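Local coordinates for protein acyl-CoA dehydrogenase (Geobacillus kaustophilus, PDB 2PG0) that probably catalyses the FAD-dependent introduction of an alpha-beta double bond into acyl chains, at residues A[45-50]-A[54-59]; A[62-67]-A[113-118]. One frame throughout, in Å; residues are numbered along the deposited sequence.

Contact 1. Residues A[45-50]-A[54-59]; sequences SFWAKM and GFLCPW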
# COMPACT_ATOMS: atom_id res chain seq x y z
N SER A 45 40.45 -13.55 13.33
CA SER A 45 40.51 -14.96 13.72
C SER A 45 39.30 -15.75 13.22
O SER A 45 39.42 -16.93 12.90
CB SER A 45 40.69 -15.10 15.24
OG SER A 45 39.58 -14.57 15.94
N PHE A 46 38.14 -15.09 13.14
CA PHE A 46 36.94 -15.73 12.59
C PHE A 46 37.09 -16.07 11.11
O PHE A 46 36.74 -17.17 10.69
CB PHE A 46 35.67 -14.89 12.81
CG PHE A 46 34.43 -15.54 12.25
CD1 PHE A 46 33.81 -16.59 12.94
CD2 PHE A 46 33.91 -15.16 11.02
CE1 PHE A 46 32.67 -17.22 12.43
CE2 PHE A 46 32.77 -15.78 10.49
CZ PHE A 46 32.15 -16.82 11.20
N TRP A 47 37.60 -15.13 10.32
CA TRP A 47 37.92 -15.38 8.91
C TRP A 47 38.92 -16.52 8.73
O TRP A 47 38.79 -17.35 7.82
CB TRP A 47 38.49 -14.11 8.27
CG TRP A 47 37.46 -13.04 8.02
CD1 TRP A 47 36.92 -12.18 8.92
CD2 TRP A 47 36.88 -12.71 6.75
NE1 TRP A 47 36.02 -11.33 8.30
CE2 TRP A 47 35.99 -11.63 6.96
CE3 TRP A 47 37.03 -13.22 5.45
CZ2 TRP A 47 35.25 -11.06 5.93
CZ3 TRP A 47 36.29 -12.65 4.42
CH2 TRP A 47 35.41 -11.57 4.67
N ALA A 48 39.93 -16.56 9.60
CA ALA A 48 40.95 -17.60 9.58
C ALA A 48 40.31 -18.97 9.82
O ALA A 48 40.67 -19.95 9.17
CB ALA A 48 42.02 -17.32 10.62
N LYS A 49 39.37 -19.03 10.77
CA LYS A 49 38.63 -20.26 11.05
C LYS A 49 37.75 -20.65 9.86
O LYS A 49 37.68 -21.82 9.50
CB LYS A 49 37.78 -20.12 12.31
CG LYS A 49 38.60 -20.06 13.60
CD LYS A 49 37.74 -19.52 14.74
CE LYS A 49 38.46 -19.55 16.06
NZ LYS A 49 37.66 -18.86 17.12
N MET A 50 37.10 -19.67 9.25
CA MET A 50 36.31 -19.91 8.04
C MET A 50 37.19 -20.51 6.93
O MET A 50 36.80 -21.47 6.26
CB MET A 50 35.63 -18.62 7.57
CG MET A 50 34.42 -18.20 8.43
SD MET A 50 32.86 -19.09 8.15
CE MET A 50 32.41 -18.41 6.54
N GLY A 54 37.30 -24.51 5.08
CA GLY A 54 36.90 -24.58 3.66
C GLY A 54 35.68 -23.75 3.29
O GLY A 54 35.07 -23.97 2.24
N PHE A 55 35.32 -22.79 4.14
CA PHE A 55 34.10 -22.00 3.92
C PHE A 55 34.36 -20.67 3.21
O PHE A 55 33.43 -19.86 3.04
CB PHE A 55 33.35 -21.76 5.23
CG PHE A 55 33.02 -23.02 5.99
CD1 PHE A 55 32.48 -24.13 5.34
CD2 PHE A 55 33.23 -23.08 7.37
CE1 PHE A 55 32.17 -25.29 6.05
CE2 PHE A 55 32.92 -24.23 8.09
CZ PHE A 55 32.40 -25.34 7.43
N LEU A 56 35.60 -20.43 2.79
CA LEU A 56 35.93 -19.25 1.97
C LEU A 56 36.26 -19.66 0.55
O LEU A 56 37.01 -20.61 0.33
CB LEU A 56 37.09 -18.45 2.57
CG LEU A 56 36.95 -17.86 3.97
CD1 LEU A 56 38.16 -17.00 4.28
CD2 LEU A 56 35.65 -17.07 4.14
N CYS A 57 35.69 -18.93 -0.41
CA CYS A 57 35.91 -19.17 -1.84
C CYS A 57 35.91 -20.66 -2.23
O CYS A 57 36.83 -21.11 -2.92
CB CYS A 57 37.23 -18.52 -2.28
SG CYS A 57 37.32 -16.76 -1.93
N PRO A 58 34.87 -21.41 -1.83
CA PRO A 58 34.91 -22.86 -2.05
C PRO A 58 34.85 -23.25 -3.54
O PRO A 58 35.22 -24.37 -3.91
CB PRO A 58 33.68 -23.36 -1.29
CG PRO A 58 32.74 -22.22 -1.31
CD PRO A 58 33.60 -20.99 -1.19
N TRP A 59 34.39 -22.31 -4.37
CA TRP A 59 34.27 -22.51 -5.82
C TRP A 59 35.62 -22.46 -6.55
O TRP A 59 35.72 -22.87 -7.71
CB TRP A 59 33.33 -21.44 -6.42
CG TRP A 59 33.75 -20.05 -6.04
CD1 TRP A 59 33.27 -19.32 -4.99
CD2 TRP A 59 34.74 -19.24 -6.69
NE1 TRP A 59 33.90 -18.10 -4.95
CE2 TRP A 59 34.80 -18.02 -5.97
CE3 TRP A 59 35.57 -19.41 -7.80
CZ2 TRP A 59 35.67 -16.98 -6.33
CZ3 TRP A 59 36.43 -18.38 -8.16
CH2 TRP A 59 36.47 -17.18 -7.43
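Met50 O accepts the hydrogen bond of Phe55 N at 2.9 Å, with an N-H...O angle of 155°, the donor tilted somewhat from the carbonyl plane. This belongs to the Schellman motif that ends helix 44-52 in the N-terminal domain: Gly54, with positive phi, leaves the helical path and turns the following residues back against the last turns. Apolar contacts then fasten the returning chain. The Met50 chain is bent at both chi2 (-78°) and chi3 (-72°), which curls its methyl round to Phe55, CE lying 3.7 Å from Phe55 CB. Its sulfur sits obliquely beside the ring, SD being 5.3 Å from the Phe55 centroid, a Met-aromatic contact; Phe21 and Phe24 of helix 12-28 meet the same ring edge-to-face. Leu56 divides its two methyls between two helix residues. CD2 rests 3.8 Å from Met50 CB, while CD1 turns to Trp47, the two side chains crossing at about a right angle. With its isobutyl group cut back to the methyl of an alanine, Leu56 would probably leave a gap between Met50 CB and the Trp47 indole, and the loop would sit less firmly on the helix. Leu56 CD1 approaches both Trp47 O, at 3.6 Å, and Trp47 CE3, at 4.1 Å.

Contact 2. Residues A[62-67]-A[113-118]; sequences EKYGGL and KWLPKC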
# COMPACT_ATOMS: atom_id res chain seq x y z
N GLU A 62 40.82 -26.51 -7.22
CA GLU A 62 41.65 -27.26 -6.28
C GLU A 62 43.14 -26.88 -6.33
O GLU A 62 43.83 -26.96 -5.31
CB GLU A 62 41.46 -28.78 -6.46
CG GLU A 62 41.75 -29.31 -7.86
CD GLU A 62 41.47 -30.81 -8.02
OE1 GLU A 62 41.24 -31.50 -7.01
OE2 GLU A 62 41.46 -31.29 -9.18
N LYS A 63 43.61 -26.46 -7.50
CA LYS A 63 45.02 -26.10 -7.68
C LYS A 63 45.45 -24.84 -6.92
O LYS A 63 46.64 -24.63 -6.70
CB LYS A 63 45.39 -26.02 -9.16
CG LYS A 63 44.98 -24.76 -9.88
CD LYS A 63 45.37 -24.86 -11.35
CE LYS A 63 45.06 -23.58 -12.09
NZ LYS A 63 45.28 -23.75 -13.56
N TYR A 64 44.48 -24.02 -6.50
CA TYR A 64 44.75 -22.88 -5.63
C TYR A 64 44.35 -23.16 -4.18
O TYR A 64 44.50 -22.30 -3.31
CB TYR A 64 44.03 -21.62 -6.12
CG TYR A 64 44.28 -21.26 -7.56
CD1 TYR A 64 45.51 -20.76 -7.98
CD2 TYR A 64 43.27 -21.40 -8.51
CE1 TYR A 64 45.73 -20.42 -9.32
CE2 TYR A 64 43.48 -21.07 -9.84
CZ TYR A 64 44.71 -20.58 -10.23
OH TYR A 64 44.91 -20.25 -11.55
N GLY A 65 43.84 -24.36 -3.94
CA GLY A 65 43.47 -24.78 -2.59
C GLY A 65 41.97 -24.82 -2.34
O GLY A 65 41.53 -25.11 -1.23
N GLY A 66 41.20 -24.51 -3.38
CA GLY A 66 39.75 -24.51 -3.28
C GLY A 66 39.12 -25.88 -3.40
O GLY A 66 39.82 -26.91 -3.36
N LEU A 67 37.80 -25.91 -3.54
CA LEU A 67 37.06 -27.17 -3.55
C LEU A 67 36.26 -27.43 -4.83
O LEU A 67 35.54 -28.42 -4.91
CB LEU A 67 36.14 -27.25 -2.31
CG LEU A 67 36.85 -27.23 -0.96
CD1 LEU A 67 35.87 -27.03 0.19
CD2 LEU A 67 37.68 -28.50 -0.76
N LYS A 113 49.09 -15.65 -7.40
CA LYS A 113 49.52 -14.77 -6.31
C LYS A 113 48.43 -14.53 -5.26
O LYS A 113 48.74 -14.42 -4.07
CB LYS A 113 50.01 -13.43 -6.87
CG LYS A 113 50.66 -12.53 -5.83
CD LYS A 113 51.60 -11.53 -6.46
CE LYS A 113 50.94 -10.19 -6.66
NZ LYS A 113 51.97 -9.11 -6.67
N TRP A 114 47.18 -14.44 -5.70
CA TRP A 114 46.10 -13.97 -4.81
C TRP A 114 45.09 -15.02 -4.34
O TRP A 114 44.72 -15.03 -3.16
CB TRP A 114 45.38 -12.76 -5.42
CG TRP A 114 46.24 -11.53 -5.50
CD1 TRP A 114 47.16 -11.10 -4.57
CD2 TRP A 114 46.25 -10.55 -6.54
NE1 TRP A 114 47.74 -9.93 -4.99
CE2 TRP A 114 47.20 -9.57 -6.19
CE3 TRP A 114 45.54 -10.41 -7.75
CZ2 TRP A 114 47.47 -8.45 -7.00
CZ3 TRP A 114 45.80 -9.30 -8.55
CH2 TRP A 114 46.76 -8.34 -8.17
N LEU A 115 44.65 -15.88 -5.24
CA LEU A 115 43.58 -16.83 -4.92
C LEU A 115 43.83 -17.79 -3.74
O LEU A 115 42.95 -17.97 -2.91
CB LEU A 115 43.08 -17.58 -6.15
CG LEU A 115 42.34 -16.74 -7.20
CD1 LEU A 115 41.90 -17.63 -8.34
CD2 LEU A 115 41.14 -16.00 -6.59
N PRO A 116 45.04 -18.40 -3.66
CA PRO A 116 45.26 -19.27 -2.49
C PRO A 116 45.01 -18.60 -1.14
O PRO A 116 44.39 -19.20 -0.26
CB PRO A 116 46.73 -19.69 -2.64
CG PRO A 116 46.96 -19.65 -4.12
CD PRO A 116 46.21 -18.40 -4.55
N LYS A 117 45.46 -17.35 -0.98
CA LYS A 117 45.26 -16.65 0.28
C LYS A 117 43.82 -16.15 0.50
O LYS A 117 43.38 -15.98 1.64
CB LYS A 117 46.27 -15.52 0.44
CG LYS A 117 47.67 -16.00 0.81
CD LYS A 117 48.65 -14.85 0.81
CE LYS A 117 50.09 -15.35 0.80
NZ LYS A 117 51.05 -14.21 0.74
N CYS A 118 43.09 -15.95 -0.59
CA CYS A 118 41.65 -15.66 -0.50
C CYS A 118 40.88 -16.87 0.03
O CYS A 118 39.91 -16.71 0.76
CB CYS A 118 41.07 -15.21 -1.85
SG CYS A 118 41.68 -13.60 -2.41
O HOH W 1 44.72 -21.98 -0.45
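Tyr64 lays one face of its ring against Leu115, where a loop with a short 3-10 turn packs on helix 108-120 of the all-helical N-terminal domain. Leu115 CD1 stands 4.2 Å from the Tyr64 centroid and 20° off the ring normal, which identifies a CH-pi contact; Leu115 CD1 is displaced toward the rim, closest to Tyr64 CD2 at 4.0 Å. On the opposite face Lys63 CG lies over the ring centre, and the phenol is thus sandwiched between aliphatic groups from both segments. The Tyr64 side chain sets off with CG anti to its own carbonyl carbon (chi1 -53°), and this turn carries the ring alongside the helix, where it also touches Glu108, Lys111 and Gln112. Leu115 itself reaches on to Ile102 of helix 89-105. Pro116 packs nearer the backbone, its CG 4.1 Å from Tyr64 CB. No direct hydrogen bond joins the segments. Instead Pro116 CA approaches Tyr64 O at 3.2 Å, a CA-H...O contact with an angle of 137° at the hydrogen. A water completes the polar seam as donor to both carbonyls, 2.9 Å from Tyr64 O and 2.8 Å from Pro116 O.

Contacts 1 and 2 follow one another in series within the N-terminal domain, their centres about 11 Å apart. Contact 1 joins helix 44-52 to the loop that leaves it, and later residues of that loop, 62-67, meet helix 108-120 only after two further helices have intervened. The contacts also touch: Pro58 O and Leu67 N are 3.0 Å apart, a probable hydrogen bond, and Cys57 and Leu56 pack against Cys118. The loop is thus packed on helix 44-52 near its start and on helix 108-120 further along. Contact 1 is the nearer to the cofactor, the Trp47 side chain lying about 11 Å from bound FAD, whereas contact 2 is structural packing away from the FAD-binding residues.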